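Cytochrome P450 (Zobellia galactanivorans, PDB 6G5O) belongs to the cytochrome P450 superfamily of haem proteins and holds an iron protoporphyrin IX in an internal pocket. Local coordinates at residues D190-L195 against G212-T217; P266-G271 against S292-S297. All coordinates share one frame; numbering follows the deposited sequence.

Contact 1. Residues D190-L195 against G212-T217; sequences DMYSVL and GVMVLT. With HEM (protoporphyrin IX containing Fe), chain C.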
loop_
_atom_site.group_PDB
_atom_site.type_symbol
_atom_site.label_atom_id
_atom_site.label_comp_id
_atom_site.label_asym_id
_atom_site.label_seq_id
_atom_site.Cartn_x
_atom_site.Cartn_y
_atom_site.Cartn_z
ATOM N N ASP A 190 15.098 12.092 13.360
ATOM C CA ASP A 190 13.865 11.677 12.721
ATOM C C ASP A 190 13.945 11.895 11.206
ATOM O O ASP A 190 14.869 12.554 10.734
ATOM C CB ASP A 190 12.655 12.399 13.361
ATOM C CG ASP A 190 12.623 13.920 13.084
ATOM O OD1 ASP A 190 13.538 14.479 12.424
ATOM O OD2 ASP A 190 11.623 14.547 13.503
ATOM N N MET A 191 13.012 11.315 10.457
ATOM C CA MET A 191 13.098 11.322 9.009
ATOM C C MET A 191 13.159 12.758 8.407
ATOM O O MET A 191 13.867 13.003 7.421
ATOM C CB MET A 191 11.915 10.552 8.413
ATOM C CG MET A 191 12.024 10.174 6.943
ATOM S SD MET A 191 10.530 9.300 6.400
ATOM C CE MET A 191 10.854 9.111 4.641
ATOM N N TYR A 192 12.391 13.671 8.991
ATOM C CA TYR A 192 12.376 15.087 8.592
ATOM C C TYR A 192 13.782 15.682 8.612
ATOM O O TYR A 192 14.243 16.293 7.636
ATOM C CB TYR A 192 11.521 15.882 9.544
ATOM C CG TYR A 192 10.084 15.396 9.655
ATOM C CD1 TYR A 192 9.134 15.766 8.716
ATOM C CD2 TYR A 192 9.684 14.604 10.735
ATOM C CE1 TYR A 192 7.846 15.341 8.816
ATOM C CE2 TYR A 192 8.378 14.157 10.862
ATOM C CZ TYR A 192 7.472 14.520 9.905
ATOM O OH TYR A 192 6.172 14.120 10.032
ATOM N N SER A 193 14.470 15.451 9.718
ATOM C CA SER A 193 15.815 15.984 9.930
ATOM C C SER A 193 16.819 15.397 8.988
ATOM O O SER A 193 17.623 16.121 8.416
ATOM C CB SER A 193 16.263 15.727 11.368
ATOM O OG SER A 193 15.466 16.508 12.227
ATOM N N VAL A 194 16.765 14.079 8.823
ATOM C CA VAL A 194 17.600 13.402 7.863
ATOM C C VAL A 194 17.382 13.902 6.425
ATOM O O VAL A 194 18.325 14.012 5.684
ATOM C CB VAL A 194 17.366 11.877 7.874
ATOM C CG1 VAL A 194 18.168 11.205 6.766
ATOM C CG2 VAL A 194 17.783 11.293 9.227
ATOM N N LEU A 195 16.136 14.100 6.018
ATOM C CA LEU A 195 15.858 14.558 4.671
ATOM C C LEU A 195 16.402 15.986 4.443
ATOM O O LEU A 195 17.060 16.214 3.427
ATOM C CB LEU A 195 14.365 14.471 4.347
ATOM C CG LEU A 195 13.792 13.048 4.199
ATOM C CD1 LEU A 195 12.314 13.130 3.924
ATOM C CD2 LEU A 195 14.460 12.294 3.069
ATOM N N GLY A 212 7.254 16.963 -0.125
ATOM C CA GLY A 212 6.980 16.013 -1.202
ATOM C C GLY A 212 7.205 14.531 -0.834
ATOM O O GLY A 212 6.386 13.673 -1.176
ATOM N N VAL A 213 8.286 14.254 -0.118
ATOM C CA VAL A 213 8.567 12.920 0.337
ATOM C C VAL A 213 7.657 12.525 1.498
ATOM O O VAL A 213 7.186 11.389 1.576
ATOM C CB VAL A 213 10.029 12.797 0.825
ATOM C CG1 VAL A 213 10.310 11.365 1.323
ATOM C CG2 VAL A 213 10.989 13.197 -0.301
ATOM N N MET A 214 7.453 13.466 2.418
ATOM C CA MET A 214 6.753 13.160 3.667
ATOM C C MET A 214 5.243 13.000 3.528
ATOM O O MET A 214 4.656 12.060 4.110
ATOM C CB MET A 214 7.109 14.165 4.748
ATOM C CG MET A 214 8.539 14.107 5.236
ATOM S SD MET A 214 9.108 12.459 5.719
ATOM C CE MET A 214 7.894 12.122 7.028
ATOM N N VAL A 215 4.602 13.841 2.716
ATOM C CA VAL A 215 3.165 13.645 2.457
ATOM C C VAL A 215 2.909 12.287 1.775
ATOM O O VAL A 215 1.939 11.569 2.086
ATOM C CB VAL A 215 2.570 14.750 1.551
ATOM C CG1 VAL A 215 1.129 14.397 1.147
ATOM C CG2 VAL A 215 2.610 16.105 2.239
ATOM N N LEU A 216 3.746 11.976 0.788
ATOM C CA LEU A 216 3.674 10.707 0.101
ATOM C C LEU A 216 3.838 9.552 1.043
ATOM O O LEU A 216 3.126 8.584 0.945
ATOM C CB LEU A 216 4.741 10.625 -0.967
ATOM C CG LEU A 216 4.997 9.257 -1.607
ATOM C CD1 LEU A 216 3.780 8.755 -2.394
ATOM C CD2 LEU A 216 6.260 9.377 -2.476
ATOM N N THR A 217 4.795 9.665 1.939
ATOM C CA THR A 217 5.059 8.629 2.922
ATOM C C THR A 217 3.869 8.348 3.879
ATOM O O THR A 217 3.545 7.180 4.144
ATOM C CB THR A 217 6.339 8.976 3.701
ATOM O OG1 THR A 217 7.433 9.007 2.777
ATOM C CG2 THR A 217 6.624 7.968 4.748
HETATM C CHA HEM C . 4.724 3.074 -4.511
HETATM C CHB HEM C . 1.673 -0.405 -3.126
HETATM C CHC HEM C . 2.843 0.358 1.483
HETATM C CHD HEM C . 5.381 4.198 0.169
HETATM C C1A HEM C . 3.810 2.044 -4.525
HETATM C C2A HEM C . 3.238 1.478 -5.702
HETATM C C3A HEM C . 2.415 0.521 -5.300
HETATM C C4A HEM C . 2.422 0.463 -3.888
HETATM C CMA HEM C . 1.626 -0.342 -6.228
HETATM C CAA HEM C . 3.518 1.813 -7.166
HETATM C CBA HEM C . 2.835 3.121 -7.533
HETATM C CGA HEM C . 3.173 3.539 -8.947
HETATM O O1A HEM C . 3.064 4.721 -9.258
HETATM O O2A HEM C . 3.577 2.743 -9.815
HETATM C C1B HEM C . 1.732 -0.496 -1.750
HETATM C C2B HEM C . 1.084 -1.531 -1.046
HETATM C C3B HEM C . 1.384 -1.324 0.281
HETATM C C4B HEM C . 2.270 -0.117 0.308
HETATM C CMB HEM C . 0.201 -2.590 -1.633
HETATM C CAB HEM C . 1.065 -2.058 1.503
HETATM C CBB HEM C . 0.521 -3.258 1.560
HETATM C C1C HEM C . 3.644 1.467 1.548
HETATM C C2C HEM C . 4.067 2.086 2.723
HETATM C C3C HEM C . 4.748 3.220 2.357
HETATM C C4C HEM C . 4.746 3.249 0.939
HETATM C CMC HEM C . 3.838 1.609 4.123
HETATM C CAC HEM C . 5.424 4.195 3.223
HETATM C CBC HEM C . 5.490 4.197 4.551
HETATM C C1D HEM C . 5.440 4.144 -1.233
HETATM C C2D HEM C . 6.237 5.107 -2.014
HETATM C C3D HEM C . 6.085 4.797 -3.313
HETATM C C4D HEM C . 5.143 3.672 -3.322
HETATM C CMD HEM C . 7.094 6.174 -1.424
HETATM C CAD HEM C . 6.719 5.505 -4.496
HETATM C CBD HEM C . 7.983 4.841 -5.066
HETATM C CGD HEM C . 8.574 5.687 -6.210
HETATM O O1D HEM C . 7.890 6.624 -6.755
HETATM O O2D HEM C . 9.758 5.497 -6.656
HETATM N NA HEM C . 3.259 1.437 -3.409
HETATM N NB HEM C . 2.401 0.312 -0.926
HETATM N NC HEM C . 4.027 2.183 0.470
HETATM N ND HEM C . 4.826 3.318 -2.066
HETATM FE FE HEM C . 3.680 1.879 -1.545
HETATM O O HOH W 1 1.762 3.056 -1.574
#

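Contact 2. Residues P266-G271 against S292-S297; sequences PLTQMG and SLCWAS. With HEM (protoporphyrin IX containing Fe), chain C.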
loop_
_atom_site.group_PDB
_atom_site.type_symbol
_atom_site.label_atom_id
_atom_site.label_comp_id
_atom_site.label_asym_id
_atom_site.label_seq_id
_atom_site.Cartn_x
_atom_site.Cartn_y
_atom_site.Cartn_z
ATOM N N PRO A 266 -3.913 -4.306 -2.213
ATOM C CA PRO A 266 -4.492 -3.186 -1.478
ATOM C C PRO A 266 -4.394 -1.839 -2.167
ATOM O O PRO A 266 -5.247 -0.984 -1.912
ATOM C CB PRO A 266 -3.731 -3.204 -0.160
ATOM C CG PRO A 266 -3.088 -4.540 -0.089
ATOM C CD PRO A 266 -2.768 -4.882 -1.487
ATOM N N LEU A 267 -3.424 -1.647 -3.051
ATOM C CA LEU A 267 -3.500 -0.514 -3.985
ATOM C C LEU A 267 -3.992 -1.025 -5.334
ATOM O O LEU A 267 -3.259 -1.661 -6.100
ATOM C CB LEU A 267 -2.161 0.219 -4.143
ATOM C CG LEU A 267 -2.167 1.525 -4.973
ATOM C CD1 LEU A 267 -3.173 2.518 -4.445
ATOM C CD2 LEU A 267 -0.814 2.194 -4.935
ATOM N N THR A 268 -5.238 -0.700 -5.632
ATOM C CA THR A 268 -5.941 -1.267 -6.770
ATOM C C THR A 268 -5.328 -0.887 -8.078
ATOM O O THR A 268 -5.116 -1.735 -8.953
ATOM C CB THR A 268 -7.437 -0.862 -6.731
ATOM O OG1 THR A 268 -8.041 -1.440 -5.570
ATOM C CG2 THR A 268 -8.170 -1.371 -7.936
ATOM N N GLN A 269 -4.965 0.376 -8.206
ATOM C CA GLN A 269 -4.507 0.899 -9.507
ATOM C C GLN A 269 -3.824 2.233 -9.310
ATOM O O GLN A 269 -3.944 2.848 -8.277
ATOM C CB GLN A 269 -5.692 1.085 -10.490
ATOM C CG GLN A 269 -6.726 2.115 -10.033
ATOM C CD GLN A 269 -7.871 2.361 -11.024
ATOM O OE1 GLN A 269 -7.834 1.938 -12.188
ATOM N NE2 GLN A 269 -8.893 3.076 -10.557
ATOM N N MET A 270 -3.106 2.652 -10.323
ATOM C CA MET A 270 -2.467 3.937 -10.308
ATOM C C MET A 270 -2.392 4.481 -11.722
ATOM O O MET A 270 -2.107 3.751 -12.667
ATOM C CB MET A 270 -1.053 3.839 -9.714
ATOM C CG MET A 270 -0.423 5.215 -9.447
ATOM S SD MET A 270 -1.441 6.314 -8.410
ATOM C CE MET A 270 -1.451 5.407 -6.850
ATOM N N GLY A 271 -2.626 5.772 -11.874
ATOM C CA GLY A 271 -2.613 6.341 -13.194
ATOM C C GLY A 271 -1.249 6.656 -13.729
ATOM O O GLY A 271 -0.266 6.700 -12.981
ATOM N N SER A 292 -4.612 3.705 -16.566
ATOM C CA SER A 292 -4.327 3.190 -15.244
ATOM C C SER A 292 -3.642 1.814 -15.350
ATOM O O SER A 292 -3.908 1.036 -16.255
ATOM C CB SER A 292 -5.558 3.165 -14.340
ATOM O OG SER A 292 -6.264 1.942 -14.343
ATOM N N LEU A 293 -2.707 1.579 -14.440
ATOM C CA LEU A 293 -2.060 0.291 -14.258
ATOM C C LEU A 293 -2.851 -0.409 -13.166
ATOM O O LEU A 293 -2.744 -0.049 -12.016
ATOM C CB LEU A 293 -0.630 0.515 -13.848
ATOM C CG LEU A 293 0.170 1.407 -14.789
ATOM C CD1 LEU A 293 1.547 1.799 -14.286
ATOM C CD2 LEU A 293 0.312 0.707 -16.115
ATOM N N CYS A 294 -3.729 -1.333 -13.536
ATOM C CA CYS A 294 -4.617 -1.911 -12.553
ATOM C C CYS A 294 -3.932 -3.169 -11.995
ATOM O O CYS A 294 -4.130 -4.281 -12.489
ATOM C CB CYS A 294 -5.995 -2.187 -13.162
ATOM S SG CYS A 294 -7.183 -2.888 -12.008
ATOM N N TRP A 295 -3.156 -2.960 -10.945
ATOM C CA TRP A 295 -2.406 -4.014 -10.273
ATOM C C TRP A 295 -3.337 -5.146 -9.822
ATOM O O TRP A 295 -2.990 -6.327 -9.910
ATOM C CB TRP A 295 -1.628 -3.431 -9.059
ATOM C CG TRP A 295 -0.969 -2.069 -9.276
ATOM C CD1 TRP A 295 -1.354 -0.882 -8.714
ATOM C CD2 TRP A 295 0.173 -1.772 -10.091
ATOM N NE1 TRP A 295 -0.513 0.151 -9.140
ATOM C CE2 TRP A 295 0.425 -0.373 -9.978
ATOM C CE3 TRP A 295 1.010 -2.538 -10.896
ATOM C CZ2 TRP A 295 1.464 0.264 -10.647
ATOM C CZ3 TRP A 295 2.068 -1.908 -11.579
ATOM C CH2 TRP A 295 2.285 -0.509 -11.458
ATOM N N ALA A 296 -4.525 -4.809 -9.340
ATOM C CA ALA A 296 -5.446 -5.834 -8.822
ATOM C C ALA A 296 -5.937 -6.816 -9.913
ATOM O O ALA A 296 -6.040 -8.000 -9.655
ATOM C CB ALA A 296 -6.618 -5.207 -8.118
ATOM N N SER A 297 -6.209 -6.322 -11.121
ATOM C CA SER A 297 -6.520 -7.185 -12.265
ATOM C C SER A 297 -5.315 -7.988 -12.768
ATOM O O SER A 297 -5.442 -9.176 -13.040
ATOM C CB SER A 297 -7.064 -6.338 -13.415
ATOM O OG SER A 297 -7.300 -7.100 -14.575
HETATM C CHA HEM C . 4.724 3.074 -4.511
HETATM C CHB HEM C . 1.673 -0.405 -3.126
HETATM C CHC HEM C . 2.843 0.358 1.483
HETATM C CHD HEM C . 5.381 4.198 0.169
HETATM C C1A HEM C . 3.810 2.044 -4.525
HETATM C C2A HEM C . 3.238 1.478 -5.702
HETATM C C3A HEM C . 2.415 0.521 -5.300
HETATM C C4A HEM C . 2.422 0.463 -3.888
HETATM C CMA HEM C . 1.626 -0.342 -6.228
HETATM C CAA HEM C . 3.518 1.813 -7.166
HETATM C CBA HEM C . 2.835 3.121 -7.533
HETATM C CGA HEM C . 3.173 3.539 -8.947
HETATM O O1A HEM C . 3.064 4.721 -9.258
HETATM O O2A HEM C . 3.577 2.743 -9.815
HETATM C C1B HEM C . 1.732 -0.496 -1.750
HETATM C C2B HEM C . 1.084 -1.531 -1.046
HETATM C C3B HEM C . 1.384 -1.324 0.281
HETATM C C4B HEM C . 2.270 -0.117 0.308
HETATM C CMB HEM C . 0.201 -2.590 -1.633
HETATM C CAB HEM C . 1.065 -2.058 1.503
HETATM C CBB HEM C . 0.521 -3.258 1.560
HETATM C C1C HEM C . 3.644 1.467 1.548
HETATM C C2C HEM C . 4.067 2.086 2.723
HETATM C C3C HEM C . 4.748 3.220 2.357
HETATM C C4C HEM C . 4.746 3.249 0.939
HETATM C CMC HEM C . 3.838 1.609 4.123
HETATM C CAC HEM C . 5.424 4.195 3.223
HETATM C CBC HEM C . 5.490 4.197 4.551
HETATM C C1D HEM C . 5.440 4.144 -1.233
HETATM C C2D HEM C . 6.237 5.107 -2.014
HETATM C C3D HEM C . 6.085 4.797 -3.313
HETATM C C4D HEM C . 5.143 3.672 -3.322
HETATM C CMD HEM C . 7.094 6.174 -1.424
HETATM C CAD HEM C . 6.719 5.505 -4.496
HETATM C CBD HEM C . 7.983 4.841 -5.066
HETATM C CGD HEM C . 8.574 5.687 -6.210
HETATM O O1D HEM C . 7.890 6.624 -6.755
HETATM O O2D HEM C . 9.758 5.497 -6.656
HETATM N NA HEM C . 3.259 1.437 -3.409
HETATM N NB HEM C . 2.401 0.312 -0.926
HETATM N NC HEM C . 4.027 2.183 0.470
HETATM N ND HEM C . 4.826 3.318 -2.066
HETATM FE FE HEM C . 3.680 1.879 -1.545
HETATM O O HOH W 1 1.762 3.056 -1.574
#

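Contact 1. Residues D190-L195 against G212-T217
Y192 and M214 form the closest CA pair, 7.7 Å apart, where helix 191-195 meets helix 212-217 on a nearly antiparallel course: the axes of these short segments lie 149° apart in direction and approach to 11.0 Å. Long side chains bridge this gap. The M191 and M214 side chains run alongside one another, pointing opposite ways, with M191 SD 3.5 Å from M214 SD. The reach of M191 comes from CG standing anti to the backbone N (chi1 -166°) on a fully extended chain, which carries CE on to V213 CG1 and T217 OG1. M214 is folded instead, bent at chi2 and chi3, and its CE lies over a face of the Y192 ring, 4.0 Å from the centroid and 28° off the normal, a CH-pi contact. M214 SD sits obliquely at 4.8 Å from the same centroid, a Met-aromatic contact. L195 meets V213 tip to tip, with L195 CD1 3.7 Å from V213 CG1. D190 caps helix 191-196, its OD1 gripped by S193 N and OG from opposite faces of the carboxylate plane. Helix 207-220 is probably the N-terminal part of the P450 helix I, and its L216 and T217 touch the haem. With no hydrogen bond crossing and every touching residue buried, cohesion rests on dispersion among sulfur, methyl and ring, while T217 OG1 donates to V213 O at 2.7 Å within its own helix.

Contact 2. Residues P266-G271 against S292-S297
S292 OG donates to Q269 OE1 at 2.7 Å, arriving tilted 30° from the amide carbonyl plane. Q269 places its amide there by setting CG between the backbone N and the carbonyl carbon (chi1 63°) and extending the chain beyond; NE2 finds its partner outside the two segments. Backbone bonds run alongside: L293 N gives a 2.9 Å bond to M270 O, and M270 N returns a longer one, 3.2 Å, to L293 O. L293 O also receives a CA-H...O contact from Q269 CA, as well as a weak bond from W295 N that closes the inverse gamma turn centred on C294. M270 and L293 are thus an antiparallel hydrogen-bonded pair, with G271 and S292 the adjacent non-hydrogen-bonded pair. They join strands 270-274 and 290-293 of the mixed beta sheet of the P450 fold, and strand 29-32 continues that sheet through backbone bonds to S292. Past the strand ends the pairing gives way to a helix start, where A296 N reaches T268 O at 3.2 Å in a nearly straight bond (168°). C294 SG caps the same helix weakly through S297 N.

W295 fits between strand and haem. The haem methyl CMA stands 3.6 Å above one face of its ring and L293 O lies over the opposite face, each offset toward the rim, while L267 O approaches the edge, 3.3 Å from W295 CD1. The indole NE1 is buried with no partner in the model. W295 CZ2 lies 3.4 Å from propionate O2A. M270 CG, turned anti to the backbone N, comes to 3.5 Å from O1A of the same propionate, and the chain bends only beyond it; L267 CD2 packs on the porphyrin beside CMA.

From the N terminus, contact 1 comes first: it closes a loop of 16 residues that carries the short strands 199-200 and 203-204, and so folds helix 191-196 back on helix 207-220. Helices 223-238, 240-248 and 253-264 follow before contact 2 opens. That contact closes 20 residues, including strands 278-280 and 283-285, and ties strand 270-274 to strand 290-293 and the start of helix 295-298. The two loops lie in series, neither nested nor crossed. The centres of contact 1 and contact 2 are about 25 Å apart and the nearest atoms of contact 1 and contact 2 about 8 Å apart, without touching. The haem joins them: L216 and T217 of contact 1 and P266, L267, M270 and W295 of contact 2 line its pocket.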